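Local coordinates for (S)-ureidoglycine--glyoxylate transaminase (Bacillus subtilis, PDB 3ISL), which catalyses transamination between (S)-ureidoglycine and glyoxylate, giving oxalurate and glycine, with pyridoxal 5'-phosphate as cofactor in bacterial purine breakdown, at residues D190-T196 against P208-R214; M52-L56 against V280-L284. One frame throughout, in Å; residues are numbered along the deposited sequence.

Interaction 1: D190-T196 against P208-R214; sequences DAAIGGT and PITYNER
OD1 of D190 is gripped by several donors: ND2 of N212 at 2.9 Å, through the anti lone pair, a weak bond from NE of R214, and NH2 of R163. OD2 meets NH2 of R214 at 2.7 Å in a salt bridge at the edge of the guanidinium and also takes the backbone N of F169. D190 is buried, and these donors probably stabilise its negative charge; D166 is a second partner of R214. N212 reaches back because its CG sits between the backbone N and the carbonyl carbon (chi1 61°). Asparagine suits the place: ND2 serves D190 while OD1 caps V215 N in helix 213-220. N212 N also binds D190 O, and from there strands 191-193 and 208-211 run antiparallel. A192 N binds T210 O at 2.8 Å, T210 N returns the bond to A192 O, and G194 N gives a nearly straight one to P208 O at 2.7 Å. A191 and Y211 touch through their CB atoms on the face that carries I193 and I209. Strand 206-211 runs antiparallel between 191-193 and the outermost strand 63-68 in the mixed sheet of a class-V aminotransferase, and G195 leads toward the bound pyridoxal phosphate and K198, the cofactor-carrying lysine, not joined to it in this structure.

Interaction 2: M52-L56 against V280-L284; sequences MLREL and VRLVL
Segments 52-56 and 280-284, of helices 40-56 and 270-286, run in broadly the same direction, crossing at 49° with their axes 10.0 Å apart, a separation that leaves room for side chains between them. M52 lies across the gap: its CG meets CD2 of L284 at 3.7 Å, and its CB touches CG1 of V280 at 3.9 Å. The chain then bends at the thioether (chi3 -56°) and SD settles against the backbone of R281, 3.7 Å from its CA. The unbranched methionine can bend to lie along R281, while V280 divides its two branches, CG1 to M52 and CG2 to CD2 of L53 at 4.0 Å. At the far end CD2 of L56 meets CG2 of V283 at 4.1 Å, the two side chains crossing at about a right angle, and L200 touches both. E55 belongs to the exposed margin, where its CB rests 4.0 Å from CD1 of L284 and its OE2 lies 3.8 Å from CG of L284, a van der Waals contact. The charged end of R281 turns elsewhere, to E278 and E285 of its own helix. With no hydrogen bond or salt bridge between the segments, the contact depends on shape and on the exclusion of water from methionine, leucine and valine.

Both contacts are largely buried, their centres 14 Å apart, but they join different kinds of element. Interaction 1 pairs neighbouring strands of the central sheet, so a ladder of directional backbone bonds joins them and a charged network closes one end; interaction 2 brings together two helices more than 220 residues apart in the chain and uses mainly apolar side chains, with no hydrogen bond or salt bridge between the segments. They meet directly where CB of P208 lies 4.0 Å from CD2 of L53. Helix 40-56 thus touches the sheet through L53, which also rests on strand 63-68, and helix 270-286 through M52, L53, E55 and L56.

Interaction 1: D190-T196 against P208-R214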
loop_
_atom_site.group_PDB
_atom_site.type_symbol
_atom_site.label_atom_id
_atom_site.label_comp_id
_atom_site.label_asym_id
_atom_site.label_seq_id
_atom_site.Cartn_x
_atom_site.Cartn_y
_atom_site.Cartn_z
ATOM N N ASP A 190 2.047 16.078 18.093
ATOM C CA ASP A 190 1.833 14.780 18.715
ATOM C C ASP A 190 1.859 13.600 17.742
ATOM O O ASP A 190 2.310 12.505 18.099
ATOM C CB ASP A 190 0.523 14.803 19.521
ATOM C CG ASP A 190 0.512 15.865 20.599
ATOM O OD1 ASP A 190 1.298 15.691 21.566
ATOM O OD2 ASP A 190 -0.292 16.848 20.484
ATOM N N ALA A 191 1.327 13.793 16.540
ATOM C CA ALA A 191 1.451 12.835 15.493
ATOM C C ALA A 191 1.622 13.544 14.181
ATOM O O ALA A 191 0.966 14.612 13.931
ATOM C CB ALA A 191 0.198 11.852 15.453
ATOM N N ALA A 192 2.515 12.995 13.324
ATOM C CA ALA A 192 2.766 13.577 11.990
ATOM C C ALA A 192 2.736 12.428 11.001
ATOM O O ALA A 192 3.221 11.369 11.290
ATOM C CB ALA A 192 4.128 14.278 11.904
ATOM N N ILE A 193 2.191 12.671 9.813
ATOM C CA ILE A 193 2.184 11.644 8.821
ATOM C C ILE A 193 2.816 12.236 7.606
ATOM O O ILE A 193 2.463 13.343 7.160
ATOM C CB ILE A 193 0.718 11.230 8.438
ATOM C CG1 ILE A 193 -0.111 10.805 9.672
ATOM C CG2 ILE A 193 0.748 10.234 7.260
ATOM C CD1 ILE A 193 -1.136 11.929 10.253
ATOM N N GLY A 194 3.733 11.480 7.033
ATOM C CA GLY A 194 4.349 11.878 5.757
ATOM C C GLY A 194 3.835 11.080 4.593
ATOM O O GLY A 194 3.012 10.167 4.759
ATOM N N GLY A 195 4.307 11.418 3.397
ATOM C CA GLY A 195 4.140 10.552 2.224
ATOM C C GLY A 195 5.457 10.398 1.507
ATOM O O GLY A 195 6.442 11.084 1.814
ATOM N N THR A 196 5.531 9.475 0.569
ATOM C CA THR A 196 6.815 9.149 -0.043
ATOM C C THR A 196 7.061 9.810 -1.409
ATOM O O THR A 196 8.225 10.061 -1.759
ATOM C CB THR A 196 6.910 7.617 -0.259
ATOM O OG1 THR A 196 5.629 7.125 -0.688
ATOM C CG2 THR A 196 7.226 6.928 1.044
ATOM N N PRO A 208 4.993 7.101 5.967
ATOM C CA PRO A 208 5.768 7.190 7.232
ATOM C C PRO A 208 5.001 8.013 8.268
ATOM O O PRO A 208 4.515 9.113 7.955
ATOM C CB PRO A 208 7.041 7.978 6.849
ATOM C CG PRO A 208 7.070 8.042 5.379
ATOM C CD PRO A 208 5.643 7.798 4.854
ATOM N N ILE A 209 4.927 7.489 9.475
ATOM C CA ILE A 209 4.210 8.172 10.554
ATOM C C ILE A 209 5.100 8.259 11.734
ATOM O O ILE A 209 5.996 7.442 11.882
ATOM C CB ILE A 209 2.869 7.486 10.962
ATOM C CG1 ILE A 209 3.107 6.104 11.541
ATOM C CG2 ILE A 209 1.918 7.382 9.781
ATOM C CD1 ILE A 209 1.781 5.400 12.068
ATOM N N THR A 210 4.843 9.239 12.585
ATOM C CA THR A 210 5.455 9.278 13.864
ATOM C C THR A 210 4.461 9.824 14.885
ATOM O O THR A 210 3.602 10.686 14.574
ATOM C CB THR A 210 6.793 10.135 13.856
ATOM O OG1 THR A 210 7.520 9.937 15.067
ATOM C CG2 THR A 210 6.548 11.596 13.640
ATOM N N TYR A 211 4.633 9.383 16.125
ATOM C CA TYR A 211 3.845 9.912 17.218
ATOM C C TYR A 211 4.494 9.635 18.579
ATOM O O TYR A 211 5.375 8.795 18.674
ATOM C CB TYR A 211 2.427 9.369 17.153
ATOM C CG TYR A 211 2.332 7.868 17.214
ATOM C CD1 TYR A 211 2.320 7.174 18.444
ATOM C CD2 TYR A 211 2.221 7.127 16.045
ATOM C CE1 TYR A 211 2.173 5.757 18.476
ATOM C CE2 TYR A 211 2.091 5.751 16.075
ATOM C CZ TYR A 211 2.093 5.079 17.272
ATOM O OH TYR A 211 1.966 3.734 17.220
ATOM N N ASN A 212 4.063 10.400 19.592
ATOM C CA ASN A 212 4.628 10.405 20.966
ATOM C C ASN A 212 3.822 9.553 21.919
ATOM O O ASN A 212 2.903 8.842 21.501
ATOM C CB ASN A 212 4.799 11.864 21.521
ATOM C CG ASN A 212 3.464 12.664 21.620
ATOM O OD1 ASN A 212 2.374 12.120 21.507
ATOM N ND2 ASN A 212 3.579 13.959 21.842
ATOM N N GLU A 213 4.186 9.608 23.206
ATOM C CA GLU A 213 3.602 8.810 24.299
ATOM C C GLU A 213 2.169 9.290 24.611
ATOM O O GLU A 213 1.298 8.471 24.915
ATOM C CB GLU A 213 4.539 8.849 25.526
ATOM C CG GLU A 213 3.841 8.744 26.905
ATOM C CD GLU A 213 4.799 8.577 28.175
ATOM O OE1 GLU A 213 4.556 7.631 28.972
ATOM O OE2 GLU A 213 5.759 9.385 28.376
ATOM N N ARG A 214 1.907 10.600 24.459
ATOM C CA ARG A 214 0.504 11.104 24.515
ATOM C C ARG A 214 -0.395 10.354 23.534
ATOM O O ARG A 214 -1.450 9.849 23.922
ATOM C CB ARG A 214 0.401 12.619 24.268
ATOM C CG ARG A 214 1.159 13.471 25.293
ATOM C CD ARG A 214 0.339 14.711 25.736
ATOM N NE ARG A 214 0.247 15.595 24.620
ATOM C CZ ARG A 214 -0.806 16.287 24.242
ATOM N NH1 ARG A 214 -1.906 16.313 24.941
ATOM N NH2 ARG A 214 -0.697 17.013 23.139
#

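Interaction 2: M52-L56 against V280-L284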
loop_
_atom_site.group_PDB
_atom_site.type_symbol
_atom_site.label_atom_id
_atom_site.label_comp_id
_atom_site.label_asym_id
_atom_site.label_seq_id
_atom_site.Cartn_x
_atom_site.Cartn_y
_atom_site.Cartn_z
ATOM N N MET A 52 15.973 6.263 11.095
ATOM C CA MET A 52 16.147 7.315 10.099
ATOM C C MET A 52 14.898 8.191 10.060
ATOM O O MET A 52 14.979 9.415 9.839
ATOM C CB MET A 52 16.444 6.703 8.697
ATOM C CG MET A 52 17.931 6.290 8.559
ATOM S SD MET A 52 18.405 5.840 6.837
ATOM C CE MET A 52 17.248 4.560 6.412
ATOM N N LEU A 53 13.734 7.560 10.251
ATOM C CA LEU A 53 12.470 8.329 10.299
ATOM C C LEU A 53 12.450 9.250 11.531
ATOM O O LEU A 53 11.968 10.364 11.448
ATOM C CB LEU A 53 11.206 7.451 10.293
ATOM C CG LEU A 53 11.034 6.667 8.978
ATOM C CD1 LEU A 53 9.757 5.821 9.089
ATOM C CD2 LEU A 53 10.954 7.608 7.768
ATOM N N ARG A 54 13.044 8.815 12.643
ATOM C CA ARG A 54 13.188 9.738 13.809
ATOM C C ARG A 54 13.918 11.012 13.402
ATOM O O ARG A 54 13.449 12.113 13.709
ATOM C CB ARG A 54 13.876 9.039 14.986
ATOM C CG ARG A 54 13.109 7.786 15.493
ATOM C CD ARG A 54 13.722 7.166 16.788
ATOM N NE ARG A 54 12.845 6.075 17.139
ATOM C CZ ARG A 54 13.107 4.797 16.897
ATOM N NH1 ARG A 54 14.259 4.433 16.371
ATOM N NH2 ARG A 54 12.216 3.868 17.177
ATOM N N GLU A 55 15.008 10.880 12.630
ATOM C CA GLU A 55 15.794 12.034 12.192
ATOM C C GLU A 55 15.059 12.894 11.187
ATOM O O GLU A 55 15.115 14.118 11.298
ATOM C CB GLU A 55 17.152 11.643 11.546
ATOM C CG GLU A 55 18.142 11.123 12.488
ATOM C CD GLU A 55 19.478 10.893 11.792
ATOM O OE1 GLU A 55 19.918 9.742 11.885
ATOM O OE2 GLU A 55 20.058 11.829 11.132
ATOM N N LEU A 56 14.366 12.244 10.248
ATOM C CA LEU A 56 13.681 12.898 9.178
ATOM C C LEU A 56 12.642 13.784 9.806
ATOM O O LEU A 56 12.502 14.879 9.374
ATOM C CB LEU A 56 12.925 11.878 8.325
ATOM C CG LEU A 56 12.463 12.179 6.901
ATOM C CD1 LEU A 56 11.107 11.566 6.521
ATOM C CD2 LEU A 56 12.645 13.523 6.380
ATOM N N VAL A 280 15.029 7.699 2.331
ATOM C CA VAL A 280 15.383 8.430 3.531
ATOM C C VAL A 280 16.910 8.445 3.731
ATOM O O VAL A 280 17.498 9.447 4.156
ATOM C CB VAL A 280 14.703 7.846 4.773
ATOM C CG1 VAL A 280 14.850 8.805 5.884
ATOM C CG2 VAL A 280 13.207 7.718 4.436
ATOM N N ARG A 281 17.587 7.371 3.388
ATOM C CA ARG A 281 19.057 7.487 3.568
ATOM C C ARG A 281 19.609 8.654 2.714
ATOM O O ARG A 281 20.529 9.314 3.139
ATOM C CB ARG A 281 19.773 6.175 3.215
ATOM C CG ARG A 281 21.271 6.274 3.024
ATOM C CD ARG A 281 21.870 4.945 2.697
ATOM N NE ARG A 281 21.546 4.444 1.358
ATOM C CZ ARG A 281 22.208 4.746 0.240
ATOM N NH1 ARG A 281 23.197 5.649 0.217
ATOM N NH2 ARG A 281 21.829 4.161 -0.881
ATOM N N LEU A 282 19.084 8.852 1.498
ATOM C CA LEU A 282 19.562 9.908 0.615
ATOM C C LEU A 282 19.243 11.266 1.137
ATOM O O LEU A 282 20.075 12.208 0.987
ATOM C CB LEU A 282 19.060 9.797 -0.827
ATOM C CG LEU A 282 19.469 8.520 -1.557
ATOM C CD1 LEU A 282 19.080 8.579 -3.048
ATOM C CD2 LEU A 282 20.934 8.153 -1.416
ATOM N N VAL A 283 18.073 11.410 1.748
ATOM C CA VAL A 283 17.821 12.713 2.367
ATOM C C VAL A 283 18.801 13.052 3.473
ATOM O O VAL A 283 19.298 14.148 3.554
ATOM C CB VAL A 283 16.322 13.066 2.674
ATOM C CG1 VAL A 283 15.326 12.158 2.071
ATOM C CG2 VAL A 283 16.023 13.830 4.057
ATOM N N LEU A 284 19.086 12.081 4.291
ATOM C CA LEU A 284 19.991 12.282 5.407
ATOM C C LEU A 284 21.433 12.467 4.945
ATOM O O LEU A 284 22.191 13.077 5.644
ATOM C CB LEU A 284 19.853 11.083 6.364
ATOM C CG LEU A 284 18.896 11.205 7.564
ATOM C CD1 LEU A 284 17.923 12.473 7.759
ATOM C CD2 LEU A 284 18.221 9.946 7.884
#